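Local coordinates for protein beta-lactamase Rm3 (Uncultured bacterium, PDB 5IQK) that probably hydrolyses the amide bond of beta-lactam antibiotics with the help of zinc ions, as a subclass B3 metallo-beta-lactamase that confers antibiotic resistance, at residues A[20-25]-A[164-169]; A[52-57]-A[86-91]; A[95-100]-A[129-134]; A[171-176]-A[216-221]; A[203-208]-A[260-265]. One frame throughout, in Å; residues are numbered along the deposited sequence.

In the fold
The five contacts sample both halves of the αβ/βα sandwich of metallo-beta-lactamases. Contacts 2 and 3, in the N-terminal half, have centres 15 Å apart and meet through Q90, whose NE2 bonds to A95 O and D130 O; contact 3 pairs the last two strands of the seven-stranded sheet. Both contacts fall within the chain span that contact 1 closes by joining that sheet to the five-stranded one, so tying the halves together. Contact 4 follows, 8 Å from contact 1 between centres: its strand 171-178 neighbours strand 160-168 of contact 1, and the C167-C172 disulfide links them. Contact 5, centred 32 Å from contact 2 across the chain's centre, interleaves with contact 4 along the chain.

Contact 1 (A[20-25]-A[164-169]); sequences FGNTYY and WQSCDG
The F20 ring carries D168 OD2 over one face, 4.2 Å above the plane and offset toward the rim, while S166 O sits at the ring edge, near its plane, 3.1 Å from F20 CE1. The indole of W164 is met at its edge as well: T23 OG1 lies in the ring plane, 3.0 Å from W164 NE1, and the N-H points almost straight at it (171°). Both rings belong to the interface between the two sheets of the metallo-beta-lactamase αβ/βα sandwich, where the type II' turn F20-T23, a hairpin turn between strands 17-20 and 23-25, faces strand 160-168 of the other sheet. With chi1 at 66°, W164 CG stands between its backbone N and carbonyl carbon, and the indole N-H is thereby aimed at T23. The benzene side of the indole reaches T23 CG2.

From T23 the polar chain continues: T23 OG1 donates to S166 OG at 2.5 Å, and S166 OG donates to N22 OD1 at 2.7 Å, arriving 37° above the amide's carbonyl plane. T23 and S166 are buried, so this relay satisfies hydroxyls inside the interface. N22 is held from its other end too, because ND2 bonds to T37 O. At the turn's corner, G21 takes a positive phi, and its N makes a weak bond to D168 OD2 (3.1 Å). Water 1 donates to N22 OD1 and accepts from C167 N, the latter at 2.6 Å.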
# COMPACT_ATOMS: atom_id res chain seq x y z
N PHE A 20 -15.62 -2.75 4.15
CA PHE A 20 -16.85 -2.00 3.99
C PHE A 20 -17.32 -2.12 2.55
O PHE A 20 -16.55 -1.89 1.62
CB PHE A 20 -16.67 -0.53 4.37
CG PHE A 20 -17.95 0.25 4.36
CD1 PHE A 20 -18.28 1.06 3.28
CD2 PHE A 20 -18.83 0.16 5.42
CE1 PHE A 20 -19.46 1.77 3.26
CE2 PHE A 20 -20.03 0.87 5.41
CZ PHE A 20 -20.34 1.67 4.33
N GLY A 21 -18.58 -2.49 2.36
CA GLY A 21 -19.17 -2.61 1.04
C GLY A 21 -18.41 -3.54 0.12
O GLY A 21 -18.22 -4.71 0.42
N ASN A 22 -17.93 -2.99 -0.99
CA ASN A 22 -17.22 -3.79 -1.98
C ASN A 22 -15.71 -3.81 -1.77
O ASN A 22 -14.97 -4.20 -2.67
CB ASN A 22 -17.54 -3.29 -3.39
CG ASN A 22 -17.14 -1.83 -3.60
OD1 ASN A 22 -17.25 -1.01 -2.69
ND2 ASN A 22 -16.66 -1.51 -4.80
N THR A 23 -15.26 -3.37 -0.59
CA THR A 23 -13.83 -3.34 -0.27
C THR A 23 -13.45 -4.47 0.69
O THR A 23 -14.01 -4.56 1.78
CB THR A 23 -13.42 -1.99 0.35
OG1 THR A 23 -13.70 -0.92 -0.56
CG2 THR A 23 -11.91 -1.98 0.71
N TYR A 24 -12.50 -5.31 0.29
CA TYR A 24 -12.11 -6.47 1.11
C TYR A 24 -10.61 -6.48 1.39
O TYR A 24 -9.83 -6.03 0.55
CB TYR A 24 -12.45 -7.77 0.42
CG TYR A 24 -13.91 -7.93 0.09
CD1 TYR A 24 -14.72 -8.72 0.88
CD2 TYR A 24 -14.47 -7.29 -1.01
CE1 TYR A 24 -16.07 -8.88 0.58
CE2 TYR A 24 -15.81 -7.45 -1.31
CZ TYR A 24 -16.60 -8.24 -0.51
OH TYR A 24 -17.94 -8.40 -0.80
N TYR A 25 -10.22 -7.04 2.53
CA TYR A 25 -8.80 -7.30 2.83
C TYR A 25 -8.38 -8.71 2.37
O TYR A 25 -9.03 -9.69 2.74
CB TYR A 25 -8.54 -7.14 4.32
CG TYR A 25 -7.05 -7.16 4.68
CD1 TYR A 25 -6.29 -6.00 4.58
CD2 TYR A 25 -6.43 -8.32 5.10
CE1 TYR A 25 -4.94 -6.00 4.91
CE2 TYR A 25 -5.06 -8.33 5.45
CZ TYR A 25 -4.34 -7.17 5.34
OH TYR A 25 -3.00 -7.17 5.66
N TRP A 164 -10.90 6.03 -2.79
CA TRP A 164 -12.09 5.68 -3.53
C TRP A 164 -13.26 5.67 -2.56
O TRP A 164 -13.05 5.78 -1.35
CB TRP A 164 -11.93 4.32 -4.21
CG TRP A 164 -11.81 3.16 -3.25
CD1 TRP A 164 -12.79 2.29 -2.89
CD2 TRP A 164 -10.64 2.76 -2.52
NE1 TRP A 164 -12.32 1.36 -2.00
CE2 TRP A 164 -10.99 1.64 -1.75
CE3 TRP A 164 -9.33 3.25 -2.44
CZ2 TRP A 164 -10.10 0.99 -0.92
CZ3 TRP A 164 -8.43 2.61 -1.61
CH2 TRP A 164 -8.81 1.49 -0.86
N GLN A 165 -14.47 5.49 -3.07
CA GLN A 165 -15.64 5.36 -2.21
C GLN A 165 -16.21 3.95 -2.30
O GLN A 165 -16.18 3.33 -3.35
CB GLN A 165 -16.74 6.36 -2.59
CG GLN A 165 -16.31 7.81 -2.58
CD GLN A 165 -17.48 8.76 -2.49
OE1 GLN A 165 -18.62 8.42 -2.82
NE2 GLN A 165 -17.21 9.98 -2.01
N SER A 166 -16.71 3.46 -1.17
CA SER A 166 -17.42 2.19 -1.13
C SER A 166 -18.74 2.42 -0.43
O SER A 166 -18.81 3.17 0.54
CB SER A 166 -16.61 1.11 -0.41
OG SER A 166 -15.64 0.56 -1.27
N CYS A 167 -19.79 1.79 -0.95
CA CYS A 167 -21.15 1.98 -0.45
C CYS A 167 -21.76 0.67 0.04
O CYS A 167 -21.50 -0.38 -0.53
CB CYS A 167 -22.04 2.60 -1.53
SG CYS A 167 -21.47 4.22 -2.14
N ASP A 168 -22.57 0.77 1.07
CA ASP A 168 -23.32 -0.38 1.57
C ASP A 168 -24.76 0.07 1.47
O ASP A 168 -25.44 0.24 2.44
CB ASP A 168 -22.95 -0.79 2.99
CG ASP A 168 -22.60 -2.31 3.10
OD1 ASP A 168 -23.48 -3.15 2.76
OD2 ASP A 168 -21.45 -2.66 3.51
N GLY A 169 -25.17 0.27 0.23
CA GLY A 169 -26.50 0.71 -0.17
C GLY A 169 -26.54 2.22 -0.29
O GLY A 169 -25.86 2.77 -1.16
O HOH W 1 -19.83 0.82 -3.33

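Contact 2 (A[52-57]-A[86-91]); sequences SAPKII and LAELQR
Helices 53-62 and 86-93 pack against each other in the N-terminal half of the metallo-beta-lactamase sandwich, and A53 and L89 hold the nearest pair of CA atoms. The short segments have axes 9.5 Å apart at a crossing angle of -43°. L89 supplies most of the apolar contact. Its CD2 slides against I57 CG1 at 3.5 Å, the two side chains running in opposite directions, while CD1 meets I56 CD1 at 4.2 Å with the chains at about a right angle. L89 thus spreads its two methyl branches over successive residues of the facing helix.

E88 covers the other flank. Its CG is anti to the backbone N (chi1 178°) and the chain stays extended beyond it, which draws CB, CG and CD along the A53 methyl; OE1 ends 3.4 Å from A53 CB. The carboxylate then reaches the P54 ring, with OE1 3.9 Å from P54 CD and the two side chains crossing nearly perpendicularly. These E88 contacts are packing against carbon.

On the inner side, I56 and L89 both touch L44 of strand 42-45, and L89 also touches I73 of strand 70-74. This is the outer helix layer on one sheet, as expected of an αβ/βα sandwich.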
# COMPACT_ATOMS: atom_id res chain seq x y z
N SER A 52 4.06 -13.75 -1.36
CA SER A 52 2.72 -13.33 -0.95
C SER A 52 1.69 -13.59 -2.03
O SER A 52 0.52 -13.76 -1.71
CB SER A 52 2.68 -11.86 -0.59
OG SER A 52 3.52 -11.58 0.50
N ALA A 53 2.11 -13.62 -3.29
CA ALA A 53 1.17 -13.72 -4.40
C ALA A 53 0.24 -14.94 -4.30
O ALA A 53 -0.97 -14.79 -4.48
CB ALA A 53 1.93 -13.73 -5.73
N PRO A 54 0.78 -16.15 -3.99
CA PRO A 54 -0.18 -17.26 -3.88
C PRO A 54 -1.16 -17.10 -2.72
O PRO A 54 -2.27 -17.64 -2.79
CB PRO A 54 0.72 -18.49 -3.65
CG PRO A 54 2.09 -18.06 -4.01
CD PRO A 54 2.17 -16.60 -3.87
N LYS A 55 -0.75 -16.42 -1.67
CA LYS A 55 -1.61 -16.22 -0.52
C LYS A 55 -2.71 -15.23 -0.85
O LYS A 55 -3.86 -15.45 -0.49
CB LYS A 55 -0.79 -15.73 0.68
CG LYS A 55 0.17 -16.78 1.20
CD LYS A 55 0.69 -16.42 2.58
CE LYS A 55 1.68 -17.44 3.07
NZ LYS A 55 1.95 -17.27 4.54
N ILE A 56 -2.35 -14.16 -1.55
CA ILE A 56 -3.35 -13.18 -1.99
C ILE A 56 -4.38 -13.82 -2.90
O ILE A 56 -5.59 -13.62 -2.73
CB ILE A 56 -2.68 -12.00 -2.71
CG1 ILE A 56 -1.85 -11.19 -1.70
CG2 ILE A 56 -3.75 -11.12 -3.36
CD1 ILE A 56 -0.91 -10.12 -2.33
N ILE A 57 -3.91 -14.61 -3.87
CA ILE A 57 -4.79 -15.31 -4.80
C ILE A 57 -5.72 -16.28 -4.07
O ILE A 57 -6.91 -16.32 -4.35
CB ILE A 57 -3.97 -16.06 -5.87
CG1 ILE A 57 -3.27 -15.04 -6.78
CG2 ILE A 57 -4.86 -17.00 -6.68
CD1 ILE A 57 -2.32 -15.65 -7.78
N LEU A 86 3.80 -8.79 -7.55
CA LEU A 86 3.05 -8.19 -8.66
C LEU A 86 3.16 -8.94 -9.99
O LEU A 86 2.17 -9.06 -10.70
CB LEU A 86 3.49 -6.76 -8.88
CG LEU A 86 3.07 -5.78 -7.79
CD1 LEU A 86 3.62 -4.38 -8.14
CD2 LEU A 86 1.56 -5.78 -7.68
N ALA A 87 4.34 -9.44 -10.33
CA ALA A 87 4.50 -10.17 -11.59
C ALA A 87 3.57 -11.38 -11.68
O ALA A 87 2.96 -11.64 -12.73
CB ALA A 87 5.94 -10.62 -11.77
N GLU A 88 3.44 -12.11 -10.57
CA GLU A 88 2.58 -13.30 -10.56
C GLU A 88 1.11 -12.93 -10.62
O GLU A 88 0.33 -13.57 -11.33
CB GLU A 88 2.85 -14.15 -9.31
CG GLU A 88 1.96 -15.39 -9.20
CD GLU A 88 2.46 -16.41 -8.19
OE1 GLU A 88 3.48 -16.14 -7.51
OE2 GLU A 88 1.84 -17.49 -8.06
N LEU A 89 0.72 -11.90 -9.88
CA LEU A 89 -0.66 -11.44 -9.89
C LEU A 89 -1.05 -10.96 -11.28
O LEU A 89 -2.15 -11.26 -11.77
CB LEU A 89 -0.87 -10.34 -8.86
CG LEU A 89 -0.72 -10.81 -7.41
CD1 LEU A 89 -0.71 -9.64 -6.46
CD2 LEU A 89 -1.85 -11.81 -7.05
N GLN A 90 -0.14 -10.26 -11.94
CA GLN A 90 -0.38 -9.83 -13.32
C GLN A 90 -0.54 -11.01 -14.26
O GLN A 90 -1.47 -11.04 -15.07
CB GLN A 90 0.76 -8.93 -13.81
CG GLN A 90 0.71 -8.63 -15.30
CD GLN A 90 1.52 -7.39 -15.63
OE1 GLN A 90 2.72 -7.47 -15.89
NE2 GLN A 90 0.86 -6.24 -15.63
N ARG A 91 0.34 -12.00 -14.16
CA ARG A 91 0.26 -13.17 -15.03
C ARG A 91 -1.06 -13.91 -14.86
O ARG A 91 -1.65 -14.38 -15.83
CB ARG A 91 1.42 -14.12 -14.78
CG ARG A 91 2.70 -13.75 -15.48
CD ARG A 91 3.67 -14.92 -15.49
NE ARG A 91 3.89 -15.47 -14.15
CZ ARG A 91 4.79 -15.01 -13.29
NH1 ARG A 91 5.56 -13.98 -13.63
NH2 ARG A 91 4.93 -15.56 -12.09

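Contact 3 (A[95-100]-A[129-134]); sequences ALVAAS and KDMRLA
A99 bonds to segment 129-134 through both its backbone groups: A99 N donates to R132 O at 3.1 Å, and A99 O accepts from A134 N at 2.7 Å. The A134 donor rises 49° out of the carbonyl plane of A99, whereas A99 N approaches R132 O nearly along the C=O axis. Before them, R132 N gives a 2.8 Å bond to V97 O, and a weak one from V97 N to D130 O begins the series. CA-H...O contacts support these amide bonds, among them A98 CA to R132 O at 3.2 Å.

The pattern is that of parallel strands, with V97 opposite M131, A98 opposite R132 and A99 opposite L133. Strands 96-99 and 131-133 are the two ends of a beta-alpha-beta unit through helix 101-109, and the later strand is outermost in the seven-stranded sheet. S100 stands at the N-cap of that helix, its OG bonded to A103 N and to G158 O.

On the V97 and M131 side, V97 CB meets M131 CG at 4.2 Å, and both side chains touch L107 of the helix. On the other face, A98 CB lies 4.4 Å from A134 CB. At L96, CD1 lies over one face of the R132 guanidinium, 3.3 Å above its plane and offset toward the rim. The R132 chain, bent at chi2 (-56°), folds back toward L96, whose other methyl, CD2, touches D130 CB at 3.9 Å.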
# COMPACT_ATOMS: atom_id res chain seq x y z
N ALA A 95 -4.02 -8.44 -15.85
CA ALA A 95 -4.35 -7.04 -15.56
C ALA A 95 -3.15 -6.13 -15.73
O ALA A 95 -2.01 -6.55 -15.52
CB ALA A 95 -4.90 -6.91 -14.14
N LEU A 96 -3.40 -4.88 -16.10
CA LEU A 96 -2.34 -3.87 -16.08
C LEU A 96 -2.04 -3.45 -14.65
O LEU A 96 -2.91 -3.51 -13.79
CB LEU A 96 -2.73 -2.65 -16.90
CG LEU A 96 -2.76 -2.90 -18.40
CD1 LEU A 96 -3.55 -1.82 -19.11
CD2 LEU A 96 -1.32 -2.97 -18.91
N VAL A 97 -0.80 -3.03 -14.41
CA VAL A 97 -0.39 -2.53 -13.11
C VAL A 97 -0.16 -1.02 -13.17
O VAL A 97 0.55 -0.53 -14.05
CB VAL A 97 0.91 -3.22 -12.61
CG1 VAL A 97 1.45 -2.52 -11.39
CG2 VAL A 97 0.65 -4.70 -12.30
N ALA A 98 -0.76 -0.28 -12.25
CA ALA A 98 -0.54 1.17 -12.20
C ALA A 98 0.38 1.53 -11.04
O ALA A 98 0.19 1.08 -9.91
CB ALA A 98 -1.87 1.91 -12.09
N ALA A 99 1.38 2.35 -11.33
CA ALA A 99 2.36 2.77 -10.34
C ALA A 99 2.87 4.14 -10.69
O ALA A 99 2.74 4.57 -11.84
CB ALA A 99 3.50 1.78 -10.26
N SER A 100 3.48 4.82 -9.73
CA SER A 100 4.06 6.14 -10.00
C SER A 100 5.21 6.02 -10.99
O SER A 100 5.78 4.94 -11.16
CB SER A 100 4.57 6.78 -8.70
OG SER A 100 5.70 6.08 -8.20
N LYS A 129 6.00 -6.64 -16.15
CA LYS A 129 6.11 -6.52 -17.60
C LYS A 129 5.33 -5.32 -18.16
O LYS A 129 5.88 -4.52 -18.93
CB LYS A 129 5.63 -7.84 -18.22
CG LYS A 129 6.07 -8.13 -19.65
CD LYS A 129 5.37 -9.39 -20.18
CE LYS A 129 6.06 -9.93 -21.43
NZ LYS A 129 5.25 -10.96 -22.15
N ASP A 130 4.07 -5.19 -17.78
CA ASP A 130 3.18 -4.21 -18.40
C ASP A 130 2.58 -3.24 -17.39
O ASP A 130 1.95 -3.66 -16.41
CB ASP A 130 2.07 -4.92 -19.17
CG ASP A 130 2.62 -5.80 -20.27
OD1 ASP A 130 3.39 -5.30 -21.11
OD2 ASP A 130 2.29 -7.01 -20.28
N MET A 131 2.78 -1.94 -17.61
CA MET A 131 2.41 -0.94 -16.61
C MET A 131 1.78 0.33 -17.15
O MET A 131 1.96 0.68 -18.31
CB MET A 131 3.65 -0.57 -15.80
CG MET A 131 4.12 -1.67 -14.88
SD MET A 131 5.46 -1.07 -13.87
CE MET A 131 6.80 -1.04 -15.06
N ARG A 132 1.02 1.00 -16.29
CA ARG A 132 0.48 2.33 -16.61
C ARG A 132 0.95 3.31 -15.54
O ARG A 132 0.91 3.01 -14.36
CB ARG A 132 -1.05 2.30 -16.68
CG ARG A 132 -1.60 1.41 -17.77
CD ARG A 132 -1.02 1.81 -19.12
NE ARG A 132 -1.41 0.91 -20.20
CZ ARG A 132 -2.53 1.04 -20.91
NH1 ARG A 132 -3.37 2.03 -20.65
NH2 ARG A 132 -2.80 0.18 -21.89
N LEU A 133 1.39 4.49 -15.95
CA LEU A 133 1.90 5.43 -14.97
C LEU A 133 0.75 6.15 -14.25
O LEU A 133 -0.18 6.65 -14.89
CB LEU A 133 2.83 6.44 -15.63
CG LEU A 133 4.07 5.78 -16.25
CD1 LEU A 133 4.99 6.83 -16.86
CD2 LEU A 133 4.81 4.97 -15.21
N ALA A 134 0.84 6.20 -12.93
CA ALA A 134 -0.14 6.89 -12.09
C ALA A 134 0.48 8.15 -11.50
O ALA A 134 1.37 8.08 -10.65
CB ALA A 134 -0.63 5.98 -10.98

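Contact 4 (A[171-176]-A[216-221]); sequences RCLNMV and CDVLIS
C216 opens the second segment by placing SG 3.9 Å from V176 CG2; the sulfur is also bound to C250 in a disulfide that ties this edge to helix 249-269. D217 makes two kinds of bond. Its OD2 accepts from N174 N at 2.8 Å, an almost straight bond (178°) met on the anti side of the carboxylate, and its own N donates to N174 O. The same D217 OD2 lies 3.6 Å from L173 CD2, the two side chains crossing at about a right angle.

V218 N joins D217 N on N174 O, which therefore accepts two bonds. From here the strands run parallel, 9° apart in direction: M175 pairs with V218 and V176 with L219, as the ends of a beta-alpha-beta unit through helix 200-212 in the five-stranded sheet of the metallo-beta-lactamase fold. M175, bent at chi2 (-63°) and chi3, lies alongside V218 pointing the same way, with CE 3.6 Å from V218 CB. V218 O accepts from V176 N at 2.8 Å.

L219 follows, its CD1 3.9 Å from V176 CG1 and its side chain also touching helix 249-269. Next, I220 N donates to V176 O at 2.8 Å, while I220 CD1 packs against the same oxygen at 3.9 Å.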
# COMPACT_ATOMS: atom_id res chain seq x y z
N ARG A 171 -25.48 4.40 2.07
CA ARG A 171 -24.38 5.07 2.77
C ARG A 171 -23.04 4.82 2.06
O ARG A 171 -22.65 3.68 1.84
CB ARG A 171 -24.32 4.60 4.22
CG ARG A 171 -23.17 5.13 5.05
CD ARG A 171 -23.09 4.36 6.37
NE ARG A 171 -22.05 4.87 7.26
CZ ARG A 171 -21.48 4.16 8.23
NH1 ARG A 171 -21.85 2.91 8.43
NH2 ARG A 171 -20.53 4.70 8.99
N CYS A 172 -22.36 5.91 1.71
CA CYS A 172 -21.03 5.85 1.12
C CYS A 172 -19.96 6.25 2.12
O CYS A 172 -20.15 7.17 2.90
CB CYS A 172 -20.95 6.73 -0.12
SG CYS A 172 -21.96 6.10 -1.52
N LEU A 173 -18.82 5.57 2.09
CA LEU A 173 -17.72 5.98 2.93
C LEU A 173 -16.49 6.23 2.08
O LEU A 173 -16.33 5.65 1.01
CB LEU A 173 -17.42 4.92 3.99
CG LEU A 173 -18.49 4.75 5.07
CD1 LEU A 173 -18.04 3.72 6.08
CD2 LEU A 173 -18.79 6.08 5.74
N ASN A 174 -15.63 7.13 2.55
CA ASN A 174 -14.36 7.41 1.89
C ASN A 174 -13.28 6.43 2.34
O ASN A 174 -12.96 6.35 3.53
CB ASN A 174 -13.92 8.85 2.15
CG ASN A 174 -14.93 9.86 1.65
OD1 ASN A 174 -15.38 9.77 0.50
ND2 ASN A 174 -15.32 10.80 2.50
N MET A 175 -12.74 5.68 1.39
CA MET A 175 -11.73 4.68 1.67
C MET A 175 -10.36 5.24 1.33
O MET A 175 -10.20 5.98 0.36
CB MET A 175 -11.97 3.41 0.87
CG MET A 175 -13.44 3.00 0.79
SD MET A 175 -14.17 2.60 2.38
CE MET A 175 -13.45 0.98 2.66
N VAL A 176 -9.38 4.88 2.14
CA VAL A 176 -8.02 5.34 1.93
C VAL A 176 -7.07 4.16 2.08
O VAL A 176 -7.10 3.47 3.10
CB VAL A 176 -7.63 6.45 2.92
CG1 VAL A 176 -6.16 6.86 2.70
CG2 VAL A 176 -8.55 7.67 2.77
N CYS A 216 -11.41 10.69 4.98
CA CYS A 216 -10.84 9.44 5.47
C CYS A 216 -11.74 8.68 6.43
O CYS A 216 -11.53 8.74 7.64
CB CYS A 216 -9.50 9.75 6.13
SG CYS A 216 -8.51 8.33 6.63
N ASP A 217 -12.71 7.94 5.91
CA ASP A 217 -13.58 7.13 6.78
C ASP A 217 -12.99 5.77 7.14
O ASP A 217 -13.06 5.35 8.30
CB ASP A 217 -14.95 6.94 6.13
CG ASP A 217 -15.70 8.24 6.00
OD1 ASP A 217 -15.69 9.01 6.98
OD2 ASP A 217 -16.29 8.48 4.93
N VAL A 218 -12.47 5.05 6.15
CA VAL A 218 -11.83 3.76 6.40
C VAL A 218 -10.39 3.74 5.87
O VAL A 218 -10.14 3.84 4.66
CB VAL A 218 -12.62 2.58 5.79
CG1 VAL A 218 -11.90 1.26 6.08
CG2 VAL A 218 -14.06 2.54 6.32
N LEU A 219 -9.45 3.58 6.79
CA LEU A 219 -8.04 3.56 6.46
C LEU A 219 -7.46 2.14 6.46
O LEU A 219 -7.65 1.38 7.41
CB LEU A 219 -7.25 4.43 7.44
CG LEU A 219 -5.72 4.38 7.32
CD1 LEU A 219 -5.30 4.94 5.96
CD2 LEU A 219 -5.04 5.14 8.46
N ILE A 220 -6.75 1.81 5.38
CA ILE A 220 -5.87 0.66 5.36
C ILE A 220 -4.45 1.15 5.05
O ILE A 220 -4.22 1.77 4.00
CB ILE A 220 -6.28 -0.40 4.33
CG1 ILE A 220 -7.75 -0.82 4.53
CG2 ILE A 220 -5.36 -1.61 4.42
CD1 ILE A 220 -8.72 -0.05 3.65
N SER A 221 -3.50 0.90 5.94
CA SER A 221 -2.10 1.26 5.68
C SER A 221 -1.35 0.10 5.04
O SER A 221 -1.63 -1.07 5.32
CB SER A 221 -1.40 1.69 6.98
OG SER A 221 -1.64 0.73 7.99

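Contact 5 (A[203-208]-A[260-265]); sequences DLRHSF and LLDSRL
R205 of helix 200-212 reaches across to L261 and L265 of helix 249-269, two antiparallel helices in the C-terminal half of the αβ/βα metallo-beta-lactamase fold. The short segments run at 164° to each other with axes 12.6 Å apart, a wide spacing bridged by long side chains. From CB, the arginine chain bends at chi2 (-72°) and then extends through CG and CD, carrying the head group toward the second helix. NE is the first atom to meet the partner, 4.1 Å from L261 CD2. At CZ the same methyl stands over the centre of the guanidinium face, 3.5 Å above its plane. Of the two terminal nitrogens, NH2 touches L265 CD1 at 3.7 Å, and NH1 also lies near L261 CD2 and bonds to water 2.

L261 CG is anti to the backbone N, with chi1 at -179°, and the two methyls fork between separate partners: CD1 meets L204 CD1 at 3.8 Å, and CD2 also comes to the edge of the F208 ring, near its plane, 3.8 Å from F208 CE2. The F208 side chain also touches V254 and A257 of helix 249-269.

R205 and D262 are too far apart for a salt bridge. Water 2, at the guanidinium edge and in its plane, accepts from R205 NH1 and donates to D262 OD1, both at an unusually short, hence inexact, 2.5 Å.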
# COMPACT_ATOMS: atom_id res chain seq x y z
N ASP A 203 9.59 15.89 0.49
CA ASP A 203 8.59 14.86 0.17
C ASP A 203 7.78 14.41 1.38
O ASP A 203 6.54 14.37 1.33
CB ASP A 203 9.27 13.63 -0.45
CG ASP A 203 9.56 13.80 -1.92
OD1 ASP A 203 9.21 14.85 -2.48
OD2 ASP A 203 10.15 12.87 -2.51
N LEU A 204 8.47 14.05 2.46
CA LEU A 204 7.79 13.60 3.68
C LEU A 204 6.85 14.67 4.23
O LEU A 204 5.71 14.36 4.57
CB LEU A 204 8.80 13.18 4.75
CG LEU A 204 9.46 11.81 4.64
CD1 LEU A 204 10.65 11.71 5.59
CD2 LEU A 204 8.46 10.68 4.92
N ARG A 205 7.32 15.91 4.32
CA ARG A 205 6.48 16.99 4.84
C ARG A 205 5.24 17.21 4.00
O ARG A 205 4.16 17.43 4.54
CB ARG A 205 7.25 18.31 4.95
CG ARG A 205 8.53 18.25 5.76
CD ARG A 205 8.22 18.13 7.24
NE ARG A 205 9.43 18.12 8.06
CZ ARG A 205 9.46 17.69 9.32
NH1 ARG A 205 8.34 17.24 9.89
NH2 ARG A 205 10.60 17.71 10.00
N HIS A 206 5.39 17.19 2.68
CA HIS A 206 4.26 17.44 1.80
C HIS A 206 3.30 16.24 1.84
O HIS A 206 2.08 16.41 1.71
CB HIS A 206 4.73 17.77 0.38
CG HIS A 206 3.63 18.23 -0.53
ND1 HIS A 206 3.18 19.53 -0.54
CD2 HIS A 206 2.92 17.58 -1.48
CE1 HIS A 206 2.21 19.65 -1.44
NE2 HIS A 206 2.05 18.48 -2.03
N SER A 207 3.84 15.04 1.98
CA SER A 207 3.02 13.82 2.12
C SER A 207 2.21 13.86 3.42
O SER A 207 1.04 13.51 3.42
CB SER A 207 3.88 12.55 2.07
OG SER A 207 4.38 12.36 0.76
N PHE A 208 2.85 14.28 4.51
CA PHE A 208 2.14 14.50 5.78
C PHE A 208 0.94 15.44 5.58
O PHE A 208 -0.15 15.18 6.09
CB PHE A 208 3.08 15.09 6.84
CG PHE A 208 4.20 14.17 7.27
CD1 PHE A 208 4.17 12.81 7.02
CD2 PHE A 208 5.29 14.69 7.96
CE1 PHE A 208 5.21 11.97 7.43
CE2 PHE A 208 6.33 13.87 8.37
CZ PHE A 208 6.30 12.51 8.11
N LEU A 260 7.83 9.82 14.48
CA LEU A 260 8.93 8.97 14.04
C LEU A 260 9.99 9.82 13.33
O LEU A 260 11.19 9.69 13.60
CB LEU A 260 8.41 7.85 13.14
CG LEU A 260 9.36 6.79 12.57
CD1 LEU A 260 8.61 5.52 12.21
CD2 LEU A 260 10.13 7.27 11.35
N LEU A 261 9.56 10.68 12.41
CA LEU A 261 10.52 11.53 11.69
C LEU A 261 11.33 12.43 12.64
O LEU A 261 12.54 12.60 12.45
CB LEU A 261 9.82 12.39 10.63
CG LEU A 261 10.79 13.28 9.84
CD1 LEU A 261 11.85 12.44 9.13
CD2 LEU A 261 10.05 14.15 8.84
N ASP A 262 10.67 13.01 13.64
CA ASP A 262 11.37 13.87 14.60
C ASP A 262 12.48 13.12 15.32
O ASP A 262 13.59 13.64 15.50
CB ASP A 262 10.41 14.43 15.65
CG ASP A 262 9.44 15.45 15.07
OD1 ASP A 262 9.76 16.06 14.03
OD2 ASP A 262 8.35 15.64 15.67
N SER A 263 12.19 11.89 15.71
CA SER A 263 13.18 11.04 16.38
C SER A 263 14.32 10.69 15.45
O SER A 263 15.48 10.67 15.85
CB SER A 263 12.54 9.75 16.89
OG SER A 263 11.66 10.02 17.96
N ARG A 264 13.97 10.37 14.21
CA ARG A 264 14.94 9.97 13.21
C ARG A 264 15.92 11.11 12.92
O ARG A 264 17.14 10.91 12.92
CB ARG A 264 14.23 9.53 11.92
CG ARG A 264 15.14 9.31 10.72
CD ARG A 264 16.16 8.22 10.97
NE ARG A 264 17.06 8.08 9.83
CZ ARG A 264 17.20 6.98 9.11
NH1 ARG A 264 16.51 5.89 9.43
NH2 ARG A 264 18.05 6.97 8.09
N LEU A 265 15.38 12.31 12.70
CA LEU A 265 16.21 13.50 12.46
C LEU A 265 17.10 13.82 13.64
O LEU A 265 18.23 14.27 13.47
CB LEU A 265 15.33 14.70 12.12
CG LEU A 265 14.61 14.52 10.78
CD1 LEU A 265 13.74 15.74 10.44
CD2 LEU A 265 15.62 14.23 9.68
O HOH W 2 8.20 15.98 12.08